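Local coordinates for protein type-2 restriction enzyme AgeI (Thalassobius gelatinovorus, PDB 5DWA) that recognises the double-stranded DNA sequence 5'-ACCGGT-3' and cuts it after the first A, leaving fragments with 5'-phosphate ends, at residues Ile74-Lys79 / Asp83-Trp88; Gln26-Tyr31 / His68-Arg73; Met130-Arg135 / Ser182-Gly187. One frame throughout, in Å; residues are numbered along the deposited sequence. Where two conformers were deposited one is given.

Contact 1: Ile74-Lys79 / Asp83-Trp88. With nucleotides of chain D.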
loop_
_atom_site.group_PDB
_atom_site.type_symbol
_atom_site.label_atom_id
_atom_site.label_comp_id
_atom_site.label_asym_id
_atom_site.label_seq_id
_atom_site.Cartn_x
_atom_site.Cartn_y
_atom_site.Cartn_z
ATOM N N ILE A 74 2.706 -0.213 22.837
ATOM C CA ILE A 74 1.697 -0.030 23.863
ATOM C C ILE A 74 0.297 -0.123 23.251
ATOM O O ILE A 74 -0.591 -0.763 23.807
ATOM C CB ILE A 74 1.876 1.318 24.594
ATOM C CG1 ILE A 74 3.167 1.292 25.421
ATOM C CG2 ILE A 74 0.693 1.599 25.490
ATOM C CD1 ILE A 74 3.484 2.591 26.133
ATOM N N TYR A 75 0.106 0.515 22.097
ATOM C CA TYR A 75 -1.181 0.472 21.417
ATOM C C TYR A 75 -1.576 -0.969 21.086
ATOM O O TYR A 75 -2.695 -1.400 21.375
ATOM C CB TYR A 75 -1.134 1.333 20.151
ATOM C CG TYR A 75 -2.477 1.526 19.494
ATOM C CD1 TYR A 75 -3.257 2.634 19.801
ATOM C CD2 TYR A 75 -2.966 0.614 18.563
ATOM C CE1 TYR A 75 -4.488 2.829 19.216
ATOM C CE2 TYR A 75 -4.203 0.803 17.956
ATOM C CZ TYR A 75 -4.959 1.918 18.290
ATOM O OH TYR A 75 -6.190 2.143 17.720
ATOM N N ILE A 76 -0.653 -1.713 20.487
ATOM C CA ILE A 76 -0.900 -3.112 20.149
ATOM C C ILE A 76 -1.255 -3.962 21.380
ATOM O O ILE A 76 -2.117 -4.841 21.300
ATOM C CB ILE A 76 0.331 -3.719 19.422
ATOM C CG1 ILE A 76 0.522 -3.052 18.058
ATOM C CG2 ILE A 76 0.193 -5.234 19.273
ATOM C CD1 ILE A 76 -0.673 -3.167 17.149
ATOM N N ARG A 77 -0.612 -3.690 22.515
ATOM C CA ARG A 77 -0.879 -4.438 23.744
ATOM C C ARG A 77 -2.227 -4.085 24.348
ATOM O O ARG A 77 -2.954 -4.953 24.840
ATOM C CB ARG A 77 0.213 -4.171 24.779
ATOM C CG ARG A 77 -0.010 -4.922 26.101
ATOM C CD ARG A 77 1.012 -4.558 27.166
ATOM N NE ARG A 77 0.763 -3.247 27.761
ATOM C CZ ARG A 77 1.680 -2.290 27.851
ATOM N NH1 ARG A 77 2.901 -2.499 27.381
ATOM N NH2 ARG A 77 1.381 -1.126 28.411
ATOM N N GLU A 78 -2.561 -2.802 24.303
ATOM C CA GLU A 78 -3.687 -2.292 25.074
ATOM C C GLU A 78 -5.020 -2.194 24.342
ATOM O O GLU A 78 -6.071 -2.160 24.977
ATOM C CB GLU A 78 -3.328 -0.918 25.636
ATOM C CG GLU A 78 -2.155 -0.947 26.593
ATOM C CD GLU A 78 -2.527 -1.562 27.932
ATOM O OE1 GLU A 78 -3.730 -1.564 28.264
ATOM O OE2 GLU A 78 -1.620 -2.035 28.640
ATOM N N LYS A 79 -5.003 -2.140 23.012
ATOM C CA LYS A 79 -6.242 -1.925 22.271
ATOM C C LYS A 79 -7.250 -3.064 22.478
ATOM O O LYS A 79 -6.932 -4.232 22.277
ATOM C CB LYS A 79 -5.940 -1.748 20.775
ATOM C CG LYS A 79 -7.119 -1.240 19.973
ATOM C CD LYS A 79 -7.431 0.211 20.322
ATOM C CE LYS A 79 -8.562 0.794 19.489
ATOM N NZ LYS A 79 -8.629 2.279 19.651
ATOM N N ASP A 83 -9.047 -5.512 16.130
ATOM C CA ASP A 83 -7.714 -6.044 15.843
ATOM C C ASP A 83 -6.661 -4.964 16.045
ATOM O O ASP A 83 -6.699 -3.951 15.367
ATOM C CB ASP A 83 -7.617 -6.576 14.420
ATOM C CG ASP A 83 -6.263 -7.185 14.142
ATOM O OD1 ASP A 83 -5.963 -8.255 14.712
ATOM O OD2 ASP A 83 -5.488 -6.579 13.381
ATOM N N PRO A 84 -5.722 -5.178 16.976
ATOM C CA PRO A 84 -4.774 -4.103 17.297
ATOM C C PRO A 84 -3.909 -3.671 16.103
ATOM O O PRO A 84 -3.742 -2.474 15.878
ATOM C CB PRO A 84 -3.915 -4.716 18.407
ATOM C CG PRO A 84 -4.824 -5.742 19.068
ATOM C CD PRO A 84 -5.674 -6.289 17.945
ATOM N N SER A 85 -3.380 -4.622 15.340
ATOM C CA SER A 85 -2.508 -4.251 14.229
ATOM C C SER A 85 -3.241 -3.486 13.129
ATOM O O SER A 85 -2.734 -2.498 12.603
ATOM C CB SER A 85 -1.843 -5.490 13.622
ATOM O OG SER A 85 -0.827 -5.990 14.468
ATOM N N GLN A 86 -4.430 -3.939 12.763
ATOM C CA GLN A 86 -5.162 -3.255 11.700
ATOM C C GLN A 86 -5.758 -1.929 12.185
ATOM O O GLN A 86 -5.876 -0.977 11.416
ATOM C CB GLN A 86 -6.240 -4.173 11.119
ATOM C CG GLN A 86 -5.673 -5.392 10.362
ATOM C CD GLN A 86 -5.134 -5.031 8.986
ATOM O OE1 GLN A 86 -4.075 -4.409 8.865
ATOM N NE2 GLN A 86 -5.872 -5.403 7.938
ATOM N N SER A 87 -6.123 -1.874 13.465
ATOM C CA SER A 87 -6.526 -0.615 14.070
ATOM C C SER A 87 -5.382 0.398 14.020
ATOM O O SER A 87 -5.581 1.555 13.656
ATOM C CB SER A 87 -6.980 -0.846 15.509
ATOM O OG SER A 87 -7.341 0.380 16.134
ATOM N N TRP A 88 -4.188 -0.058 14.369
ATOM C CA TRP A 88 -2.999 0.773 14.283
ATOM C C TRP A 88 -2.776 1.315 12.870
ATOM O O TRP A 88 -2.462 2.494 12.706
ATOM C CB TRP A 88 -1.776 -0.021 14.755
ATOM C CG TRP A 88 -0.482 0.713 14.574
ATOM C CD1 TRP A 88 0.459 0.488 13.597
ATOM C CD2 TRP A 88 0.031 1.776 15.385
ATOM N NE1 TRP A 88 1.515 1.352 13.750
ATOM C CE2 TRP A 88 1.281 2.150 14.842
ATOM C CE3 TRP A 88 -0.445 2.457 16.515
ATOM C CZ2 TRP A 88 2.060 3.176 15.387
ATOM C CZ3 TRP A 88 0.333 3.473 17.059
ATOM C CH2 TRP A 88 1.574 3.821 16.495
ATOM P P DG D 8 -10.126 -8.768 6.575
ATOM O OP1 DG D 8 -9.893 -10.217 6.776
ATOM O OP2 DG D 8 -11.191 -8.326 5.647
ATOM O "O5'" DG D 8 -10.350 -8.131 8.013
ATOM C "C5'" DG D 8 -9.380 -8.389 9.004
ATOM C "C4'" DG D 8 -9.193 -7.183 9.896
ATOM O "O4'" DG D 8 -8.603 -6.093 9.149
ATOM C "C3'" DG D 8 -10.465 -6.634 10.513
ATOM O "O3'" DG D 8 -10.156 -6.248 11.823
ATOM C "C2'" DG D 8 -10.822 -5.448 9.599
ATOM C "C1'" DG D 8 -9.447 -4.947 9.173
ATOM N N9 DG D 8 -9.365 -4.354 7.840
ATOM C C8 DG D 8 -9.921 -4.838 6.677
ATOM N N7 DG D 8 -9.614 -4.130 5.625
ATOM C C5 DG D 8 -8.789 -3.125 6.118
ATOM C C6 DG D 8 -8.146 -2.059 5.446
ATOM O O6 DG D 8 -8.163 -1.799 4.232
ATOM N N1 DG D 8 -7.406 -1.254 6.315
ATOM C C2 DG D 8 -7.289 -1.473 7.673
ATOM N N2 DG D 8 -6.518 -0.604 8.353
ATOM N N3 DG D 8 -7.884 -2.472 8.310
ATOM C C4 DG D 8 -8.621 -3.254 7.476
ATOM P P DT D 9 -11.269 -5.618 12.791
ATOM O OP1 DT D 9 -10.905 -6.051 14.148
ATOM O OP2 DT D 9 -12.620 -5.900 12.253
ATOM O "O5'" DT D 9 -11.024 -4.048 12.637
ATOM C "C5'" DT D 9 -9.742 -3.513 12.924
ATOM C "C4'" DT D 9 -9.638 -2.097 12.416
ATOM O "O4'" DT D 9 -9.817 -2.077 10.983
ATOM C "C3'" DT D 9 -10.677 -1.141 12.994
ATOM O "O3'" DT D 9 -9.999 -0.150 13.767
ATOM C "C2'" DT D 9 -11.399 -0.561 11.760
ATOM C "C1'" DT D 9 -10.409 -0.852 10.638
ATOM N N1 DT D 9 -10.982 -1.027 9.283
ATOM C C2 DT D 9 -10.565 -0.195 8.276
ATOM O O2 DT D 9 -9.817 0.744 8.459
ATOM N N3 DT D 9 -11.075 -0.487 7.037
ATOM C C4 DT D 9 -11.925 -1.527 6.719
ATOM O O4 DT D 9 -12.319 -1.715 5.580
ATOM C C5 DT D 9 -12.313 -2.375 7.820
ATOM C C7 DT D 9 -13.243 -3.531 7.586
ATOM C C6 DT D 9 -11.816 -2.097 9.032
ATOM P P DG D 7 -6.319 -9.411 1.064
ATOM O OP1 DG D 7 -6.428 -10.877 1.051
ATOM O OP2 DG D 7 -6.980 -8.611 0.008
ATOM O "O5'" DG D 7 -6.886 -8.865 2.442
ATOM C "C5'" DG D 7 -6.410 -9.394 3.647
ATOM C "C4'" DG D 7 -6.867 -8.535 4.804
ATOM O "O4'" DG D 7 -6.151 -7.280 4.810
ATOM C "C3'" DG D 7 -8.335 -8.161 4.784
ATOM O "O3'" DG D 7 -8.778 -8.059 6.114
ATOM C "C2'" DG D 7 -8.336 -6.791 4.106
ATOM C "C1'" DG D 7 -7.061 -6.185 4.665
ATOM N N9 DG D 7 -6.397 -5.264 3.775
ATOM C C8 DG D 7 -6.626 -5.083 2.428
ATOM N N7 DG D 7 -5.796 -4.250 1.874
ATOM C C5 DG D 7 -4.941 -3.885 2.911
ATOM C C6 DG D 7 -3.830 -3.013 2.923
ATOM O O6 DG D 7 -3.355 -2.366 1.988
ATOM N N1 DG D 7 -3.238 -2.933 4.187
ATOM C C2 DG D 7 -3.671 -3.606 5.297
ATOM N N2 DG D 7 -2.972 -3.404 6.426
ATOM N N3 DG D 7 -4.707 -4.430 5.303
ATOM C C4 DG D 7 -5.290 -4.523 4.076
#
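Y75, I76 and K79 pack against P84, S87 and W88 in a helical hairpin held against DNA. Helices 63-78 and 84-109 are joined by a short loop, and their facing segments run at 133° to each other. The axes approach to 8.9 Å. I76 sends CD1 over the first turn of the second helix. I76 CD1 lies 3.8 Å from P84 CB and also touches W88 CB. Beside it, the Y75 ring meets the W88 indole, with Y75 CG 3.7 Å from W88 CE3. The two ring planes are inclined at 55°, neither stacked nor perpendicular. With chi1 at -171° the Y75 ring swings away from its own backbone N, which carries the hydroxyl across to the second helix. There Y75 OH donates to S87 OG at 2.6 Å, at the ring edge. S87 OG also bonds a DNA phosphate, so Y75 backs a residue that touches DNA directly. K79 CE lies beside the same serine, while its NZ bonds V36 O. The far side of helix 84-109 contacts nucleotides of chain D. D83 is the N-cap of this helix: its OD2 accepts from Q86 N, and D83 N holds DT9 OP1 at 2.8 Å. Q86 bends at chi2 to lay its amide along the guanine of DG7. Q86 OE1 accepts from DG7 N2 at 2.9 Å, and Q86 NE2 donates to DG7 N3 at 3.0 Å. The backbone O of Q86 takes DG8 N2. N2 and N3 lie on the minor-groove edge of guanine. The paired donor and acceptor of the Q86 amide are therefore suited to a guanine there.

Contact 2: Gln26-Tyr31 / His68-Arg73. With nucleotides of chain C.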
loop_
_atom_site.group_PDB
_atom_site.type_symbol
_atom_site.label_atom_id
_atom_site.label_comp_id
_atom_site.label_asym_id
_atom_site.label_seq_id
_atom_site.Cartn_x
_atom_site.Cartn_y
_atom_site.Cartn_z
ATOM N N GLN A 26 7.403 5.222 31.901
ATOM C CA GLN A 26 6.165 5.088 32.670
ATOM C C GLN A 26 5.289 6.333 32.567
ATOM O O GLN A 26 4.069 6.230 32.520
ATOM C CB GLN A 26 6.472 4.781 34.142
ATOM C CG GLN A 26 5.256 4.308 34.930
ATOM C CD GLN A 26 4.724 2.974 34.430
ATOM O OE1 GLN A 26 5.452 1.986 34.385
ATOM N NE2 GLN A 26 3.454 2.945 34.047
ATOM N N GLN A 27 5.915 7.507 32.533
ATOM C CA GLN A 27 5.174 8.759 32.380
ATOM C C GLN A 27 4.421 8.767 31.056
ATOM O O GLN A 27 3.247 9.131 30.995
ATOM C CB GLN A 27 6.109 9.969 32.445
ATOM C CG GLN A 27 6.738 10.234 33.799
ATOM C CD GLN A 27 7.762 11.350 33.741
ATOM O OE1 GLN A 27 8.889 11.200 34.210
ATOM N NE2 GLN A 27 7.374 12.478 33.157
ATOM N N ILE A 28 5.114 8.363 29.996
ATOM C CA ILE A 28 4.503 8.309 28.678
ATOM C C ILE A 28 3.376 7.282 28.678
ATOM O O ILE A 28 2.285 7.541 28.174
ATOM C CB ILE A 28 5.543 7.957 27.600
ATOM C CG1 ILE A 28 6.583 9.076 27.482
ATOM C CG2 ILE A 28 4.863 7.718 26.249
ATOM C CD1 ILE A 28 7.842 8.688 26.715
ATOM N N SER A 29 3.645 6.119 29.262
ATOM C CA SER A 29 2.647 5.062 29.336
ATOM C C SER A 29 1.414 5.517 30.116
ATOM O O SER A 29 0.284 5.270 29.697
ATOM C CB SER A 29 3.247 3.808 29.975
ATOM O OG SER A 29 2.326 2.734 29.928
ATOM N N ASP A 30 1.634 6.192 31.241
ATOM C CA ASP A 30 0.539 6.664 32.085
ATOM C C ASP A 30 -0.372 7.667 31.381
ATOM O O ASP A 30 -1.568 7.737 31.669
ATOM C CB ASP A 30 1.079 7.297 33.373
ATOM C CG ASP A 30 1.655 6.269 34.338
ATOM O OD1 ASP A 30 1.430 5.059 34.130
ATOM O OD2 ASP A 30 2.327 6.682 35.308
ATOM N N TYR A 31 0.196 8.450 30.470
ATOM C CA TYR A 31 -0.595 9.401 29.694
ATOM C C TYR A 31 -1.351 8.696 28.569
ATOM O O TYR A 31 -2.530 8.945 28.340
ATOM C CB TYR A 31 0.300 10.498 29.117
ATOM C CG TYR A 31 -0.430 11.476 28.226
ATOM C CD1 TYR A 31 -1.390 12.329 28.747
ATOM C CD2 TYR A 31 -0.155 11.550 26.868
ATOM C CE1 TYR A 31 -2.064 13.235 27.937
ATOM C CE2 TYR A 31 -0.823 12.450 26.051
ATOM C CZ TYR A 31 -1.775 13.287 26.593
ATOM O OH TYR A 31 -2.436 14.182 25.785
ATOM N N HIS A 68 7.710 4.012 17.209
ATOM C CA HIS A 68 7.730 2.615 16.806
ATOM C C HIS A 68 7.913 1.644 17.961
ATOM O O HIS A 68 7.274 0.594 17.977
ATOM C CB HIS A 68 8.839 2.391 15.770
ATOM C CG HIS A 68 8.932 0.983 15.275
ATOM N ND1 HIS A 68 7.868 0.323 14.701
ATOM C CD2 HIS A 68 9.966 0.109 15.272
ATOM C CE1 HIS A 68 8.242 -0.899 14.367
ATOM N NE2 HIS A 68 9.511 -1.054 14.703
ATOM N N HIS A 69 8.793 1.973 18.906
ATOM C CA HIS A 69 9.097 1.043 19.996
ATOM C C HIS A 69 8.249 1.295 21.237
ATOM O O HIS A 69 8.155 0.420 22.096
ATOM C CB HIS A 69 10.585 1.101 20.392
ATOM C CG HIS A 69 11.515 0.533 19.364
ATOM N ND1 HIS A 69 11.253 -0.634 18.684
ATOM C CD2 HIS A 69 12.717 0.968 18.917
ATOM C CE1 HIS A 69 12.245 -0.892 17.853
ATOM N NE2 HIS A 69 13.149 0.065 17.976
ATOM N N VAL A 70 7.638 2.478 21.344
ATOM C CA VAL A 70 6.831 2.786 22.529
ATOM C C VAL A 70 5.344 2.861 22.199
ATOM O O VAL A 70 4.578 1.997 22.611
ATOM C CB VAL A 70 7.273 4.107 23.200
ATOM C CG1 VAL A 70 6.412 4.404 24.439
ATOM C CG2 VAL A 70 8.743 4.037 23.565
ATOM N N LEU A 71 4.932 3.871 21.433
ATOM C CA LEU A 71 3.509 4.072 21.151
ATOM C C LEU A 71 2.880 2.894 20.399
ATOM O O LEU A 71 1.836 2.393 20.793
ATOM C CB LEU A 71 3.292 5.377 20.363
ATOM C CG LEU A 71 3.716 6.682 21.052
ATOM C CD1 LEU A 71 3.317 7.908 20.224
ATOM C CD2 LEU A 71 3.136 6.775 22.470
ATOM N N TYR A 72 3.535 2.445 19.329
ATOM C CA TYR A 72 3.082 1.268 18.588
ATOM C C TYR A 72 2.879 0.058 19.475
ATOM O O TYR A 72 1.846 -0.604 19.430
ATOM C CB TYR A 72 4.111 0.948 17.514
ATOM C CG TYR A 72 3.928 -0.316 16.704
ATOM C CD1 TYR A 72 2.731 -0.605 16.054
ATOM C CD2 TYR A 72 5.004 -1.169 16.500
ATOM C CE1 TYR A 72 2.601 -1.743 15.269
ATOM C CE2 TYR A 72 4.882 -2.295 15.729
ATOM C CZ TYR A 72 3.696 -2.574 15.104
ATOM O OH TYR A 72 3.619 -3.700 14.318
ATOM N N ARG A 73 3.894 -0.227 20.282
ATOM C CA ARG A 73 3.886 -1.421 21.115
ATOM C C ARG A 73 2.812 -1.361 22.184
ATOM O O ARG A 73 2.100 -2.339 22.420
ATOM C CB ARG A 73 5.252 -1.618 21.767
ATOM C CG ARG A 73 6.336 -1.978 20.786
ATOM C CD ARG A 73 6.038 -3.278 20.063
ATOM N NE ARG A 73 7.027 -3.517 19.022
ATOM C CZ ARG A 73 7.029 -4.564 18.205
ATOM N NH1 ARG A 73 6.085 -5.491 18.296
ATOM N NH2 ARG A 73 7.973 -4.677 17.289
ATOM P P DG C 8 6.536 -4.803 12.187
ATOM O OP1 DG C 8 5.994 -4.448 13.522
ATOM O OP2 DG C 8 7.861 -4.276 11.786
ATOM O "O5'" DG C 8 6.530 -6.384 12.094
ATOM C "C5'" DG C 8 5.313 -7.070 12.375
ATOM C "C4'" DG C 8 5.139 -8.267 11.462
ATOM O "O4'" DG C 8 4.923 -7.829 10.094
ATOM C "C3'" DG C 8 6.315 -9.213 11.426
ATOM O "O3'" DG C 8 5.795 -10.527 11.392
ATOM C "C2'" DG C 8 7.057 -8.815 10.129
ATOM C "C1'" DG C 8 5.922 -8.375 9.228
ATOM N N9 DG C 8 6.255 -7.315 8.283
ATOM C C8 DG C 8 6.971 -6.169 8.533
ATOM N N7 DG C 8 7.039 -5.363 7.494
ATOM C C5 DG C 8 6.275 -6.001 6.528
ATOM C C6 DG C 8 5.981 -5.617 5.205
ATOM O O6 DG C 8 6.315 -4.581 4.628
ATOM N N1 DG C 8 5.189 -6.556 4.550
ATOM C C2 DG C 8 4.733 -7.730 5.105
ATOM N N2 DG C 8 3.967 -8.524 4.321
ATOM N N3 DG C 8 5.010 -8.101 6.346
ATOM C C4 DG C 8 5.786 -7.197 6.991
ATOM P P DG C 7 3.946 1.087 10.527
ATOM O OP1 DG C 7 3.873 1.484 11.949
ATOM O OP2 DG C 7 4.932 1.710 9.633
ATOM O "O5'" DG C 7 4.227 -0.483 10.476
ATOM C "C5'" DG C 7 3.371 -1.395 11.121
ATOM C "C4'" DG C 7 3.758 -2.812 10.728
ATOM O "O4'" DG C 7 3.307 -3.082 9.377
ATOM C "C3'" DG C 7 5.256 -3.076 10.710
ATOM O "O3'" DG C 7 5.471 -4.412 11.059
ATOM C "C2'" DG C 7 5.629 -2.819 9.245
ATOM C "C1'" DG C 7 4.416 -3.386 8.532
ATOM N N9 DG C 7 4.127 -2.756 7.259
ATOM C C8 DG C 7 4.707 -1.626 6.727
ATOM N N7 DG C 7 4.172 -1.265 5.594
ATOM C C5 DG C 7 3.157 -2.187 5.385
ATOM C C6 DG C 7 2.229 -2.302 4.326
ATOM O O6 DG C 7 2.103 -1.571 3.334
ATOM N N1 DG C 7 1.373 -3.376 4.505
ATOM C C2 DG C 7 1.406 -4.241 5.571
ATOM N N2 DG C 7 0.494 -5.216 5.571
ATOM N N3 DG C 7 2.272 -4.148 6.565
ATOM C C4 DG C 7 3.113 -3.102 6.408
#
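This is a small, buried, purely apolar contact between two helices, made by I28 of helix 22-36 with V70 and L71 of helix 63-78. I28 offers one methyl to both partners. I28 CG2 sits 4.1 Å from V70 CG1 and 4.3 Å from L71 CD2. The I28 and V70 side chains cross at about a right angle and meet through these methyls. V70 CG1 is anti to the backbone N (chi1 180°), which places that methyl against I28. No hydrogen bond links the two segments. The contact belongs to the N-terminal helical part of the chain, where A54 of helix 43-57 also packs on I28 and F51 on L71. Helix 63-78 widens into a pi-type turn at 68-71. A further residue along, Y72 reaches the DNA. Y72 OH donates to OP1 of DG8 of chain C at 2.6 Å, with OP1 close to the ring plane at the edge. A phenylalanine in its place would probably leave this phosphate oxygen without its tyrosine donor. The W88 ring also meets the Y72 ring, with planes at about 45°.

Contact 3: Met130-Arg135 / Ser182-Gly187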
loop_
_atom_site.group_PDB
_atom_site.type_symbol
_atom_site.label_atom_id
_atom_site.label_comp_id
_atom_site.label_asym_id
_atom_site.label_seq_id
_atom_site.Cartn_x
_atom_site.Cartn_y
_atom_site.Cartn_z
ATOM N N MET A 130 -5.578 24.530 -4.471
ATOM C CA MET A 130 -4.224 24.227 -4.928
ATOM C C MET A 130 -4.084 24.302 -6.437
ATOM O O MET A 130 -2.981 24.473 -6.958
ATOM C CB MET A 130 -3.801 22.827 -4.478
ATOM C CG MET A 130 -3.327 22.732 -3.057
ATOM S SD MET A 130 -2.743 21.064 -2.729
ATOM C CE MET A 130 -2.618 21.119 -0.946
ATOM N N GLY A 131 -5.203 24.133 -7.136
ATOM C CA GLY A 131 -5.202 24.102 -8.584
ATOM C C GLY A 131 -4.842 22.738 -9.135
ATOM O O GLY A 131 -4.353 22.639 -10.257
ATOM N N VAL A 132 -5.076 21.685 -8.352
ATOM C CA VAL A 132 -4.732 20.327 -8.781
ATOM C C VAL A 132 -5.901 19.343 -8.723
ATOM O O VAL A 132 -5.714 18.137 -8.886
ATOM C CB VAL A 132 -3.557 19.725 -7.945
ATOM C CG1 VAL A 132 -2.284 20.540 -8.123
ATOM C CG2 VAL A 132 -3.925 19.595 -6.469
ATOM N N ALA A 133 -7.111 19.841 -8.510
ATOM C CA ALA A 133 -8.271 18.962 -8.418
ATOM C C ALA A 133 -8.512 18.220 -9.723
ATOM O O ALA A 133 -8.327 18.789 -10.796
ATOM C CB ALA A 133 -9.508 19.762 -8.041
ATOM N N ASP A 134 -8.919 16.955 -9.608
ATOM C CA ASP A 134 -9.256 16.090 -10.747
ATOM C C ASP A 134 -8.087 15.740 -11.660
ATOM O O ASP A 134 -8.286 15.319 -12.795
ATOM C CB ASP A 134 -10.372 16.732 -11.576
ATOM C CG ASP A 134 -11.605 16.977 -10.758
ATOM O OD1 ASP A 134 -12.207 15.979 -10.304
ATOM O OD2 ASP A 134 -11.959 18.155 -10.552
ATOM N N ARG A 135 -6.869 15.901 -11.168
ATOM C CA ARG A 135 -5.716 15.374 -11.890
ATOM C C ARG A 135 -5.387 13.987 -11.366
ATOM O O ARG A 135 -5.531 13.720 -10.175
ATOM C CB ARG A 135 -4.519 16.306 -11.745
ATOM C CG ARG A 135 -4.781 17.685 -12.310
ATOM C CD ARG A 135 -3.592 18.590 -12.122
ATOM N NE ARG A 135 -3.914 19.971 -12.452
ATOM C CZ ARG A 135 -3.076 20.812 -13.043
ATOM N NH1 ARG A 135 -1.862 20.405 -13.385
ATOM N NH2 ARG A 135 -3.453 22.057 -13.301
ATOM N N SER A 182 3.061 14.618 -6.067
ATOM C CA SER A 182 4.113 15.565 -5.749
ATOM C C SER A 182 4.626 16.270 -6.996
ATOM O O SER A 182 4.832 17.482 -6.989
ATOM C CB SER A 182 5.262 14.862 -5.028
ATOM O OG SER A 182 6.237 15.803 -4.623
ATOM N N ARG A 183 4.838 15.510 -8.063
ATOM C CA ARG A 183 5.302 16.100 -9.307
ATOM C C ARG A 183 4.287 17.094 -9.852
ATOM O O ARG A 183 4.651 18.151 -10.366
ATOM C CB ARG A 183 5.578 15.012 -10.341
ATOM C CG ARG A 183 6.802 14.188 -10.045
ATOM C CD ARG A 183 7.007 13.139 -11.122
ATOM N NE ARG A 183 8.144 12.277 -10.824
ATOM C CZ ARG A 183 8.454 11.190 -11.522
ATOM N NH1 ARG A 183 7.712 10.835 -12.563
ATOM N NH2 ARG A 183 9.507 10.463 -11.182
ATOM N N ILE A 184 3.008 16.752 -9.730
ATOM C CA ILE A 184 1.943 17.639 -10.190
ATOM C C ILE A 184 1.956 18.938 -9.383
ATOM O O ILE A 184 1.896 20.034 -9.944
ATOM C CB ILE A 184 0.570 16.948 -10.086
ATOM C CG1 ILE A 184 0.448 15.868 -11.165
ATOM C CG2 ILE A 184 -0.565 17.953 -10.219
ATOM C CD1 ILE A 184 -0.663 14.855 -10.915
ATOM N N MET A 185 2.047 18.814 -8.062
ATOM C CA MET A 185 2.121 19.985 -7.202
ATOM C C MET A 185 3.309 20.895 -7.524
ATOM O O MET A 185 3.150 22.109 -7.631
ATOM C CB MET A 185 2.187 19.554 -5.739
ATOM C CG MET A 185 0.919 18.889 -5.256
ATOM S SD MET A 185 1.102 18.100 -3.640
ATOM C CE MET A 185 1.493 19.534 -2.643
ATOM N N MET A 186 4.494 20.315 -7.667
ATOM C CA MET A 186 5.692 21.102 -7.930
ATOM C C MET A 186 5.579 21.771 -9.296
ATOM O O MET A 186 6.027 22.901 -9.476
ATOM C CB MET A 186 6.947 20.219 -7.842
ATOM C CG MET A 186 7.155 19.589 -6.460
ATOM S SD MET A 186 8.554 18.460 -6.349
ATOM C CE MET A 186 9.910 19.626 -6.384
ATOM N N GLY A 187 4.948 21.074 -10.240
ATOM C CA GLY A 187 4.708 21.629 -11.565
ATOM C C GLY A 187 3.794 22.842 -11.534
ATOM O O GLY A 187 3.869 23.705 -12.413
#
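I184 on helix 178-187 packs one methyl against two side chains of the loop that follows helix 123-130. I184 CG2 lies 3.7 Å from V132 CG1 and 3.6 Å from R135 CD. I184 CG2 is anti to the backbone N, with CG1 beside that N (chi1 -72°). This rotation points CG2 at the loop. V132 has chi1 -62°, which places CG1 anti to the carbonyl carbon and against I184. Its other methyl, CG2, takes the crowded position between backbone N and carbonyl carbon. The V132 and I184 side chains run obliquely to each other. R135 also passes I184 at a slant, extended from CG to NE, and touches it with its aliphatic stem. The charged end goes on past the isoleucine, and NH1 forms a salt bridge with E188, just after helix 178-187. R135 is thus apolar in the middle and ionic at the tip. G131 ends the helix in a Schellman motif, with a positive phi. A type II beta turn then runs from V132 to R135, and its closing bond from R135 N to V132 O is weak at 3.4 Å. Both segments lie in the BsaWI family region of this PD-(D/E)XK nuclease. Helix 178-187 forms a beta-alpha-beta crossover between strands 159-168 and 191-196, parallel neighbours in the mixed sheet. M130 packs on V161 and M185 on H166, both of strand 159-168, which brings the loop and the helix to the same strand. The nearest DNA atom is about 11 Å from the nearest atom of the contact, while R183 on the same helix packs on V136 of the second subunit.

From the N terminus, the chain passes strands 2-8 and 11-16 and enters helix 22-36. Contact 2 closes the first loop, which holds helix 43-57, by bringing helix 63-78 back onto helix 22-36. Contact 1 follows at once on the same helix, joining it to helix 84-109 with only three residues between the segments. Their centres are about 12 Å apart, and W88 touches Y72 between them. Contact 3 comes much later. Its loop takes in strands 143-148 and 159-168 and ends on helix 178-187. The three contacts run in series, none nested or crossed. Contact 3 lies about 35 Å from contact 1 and about 38 Å from contact 2, centre to centre.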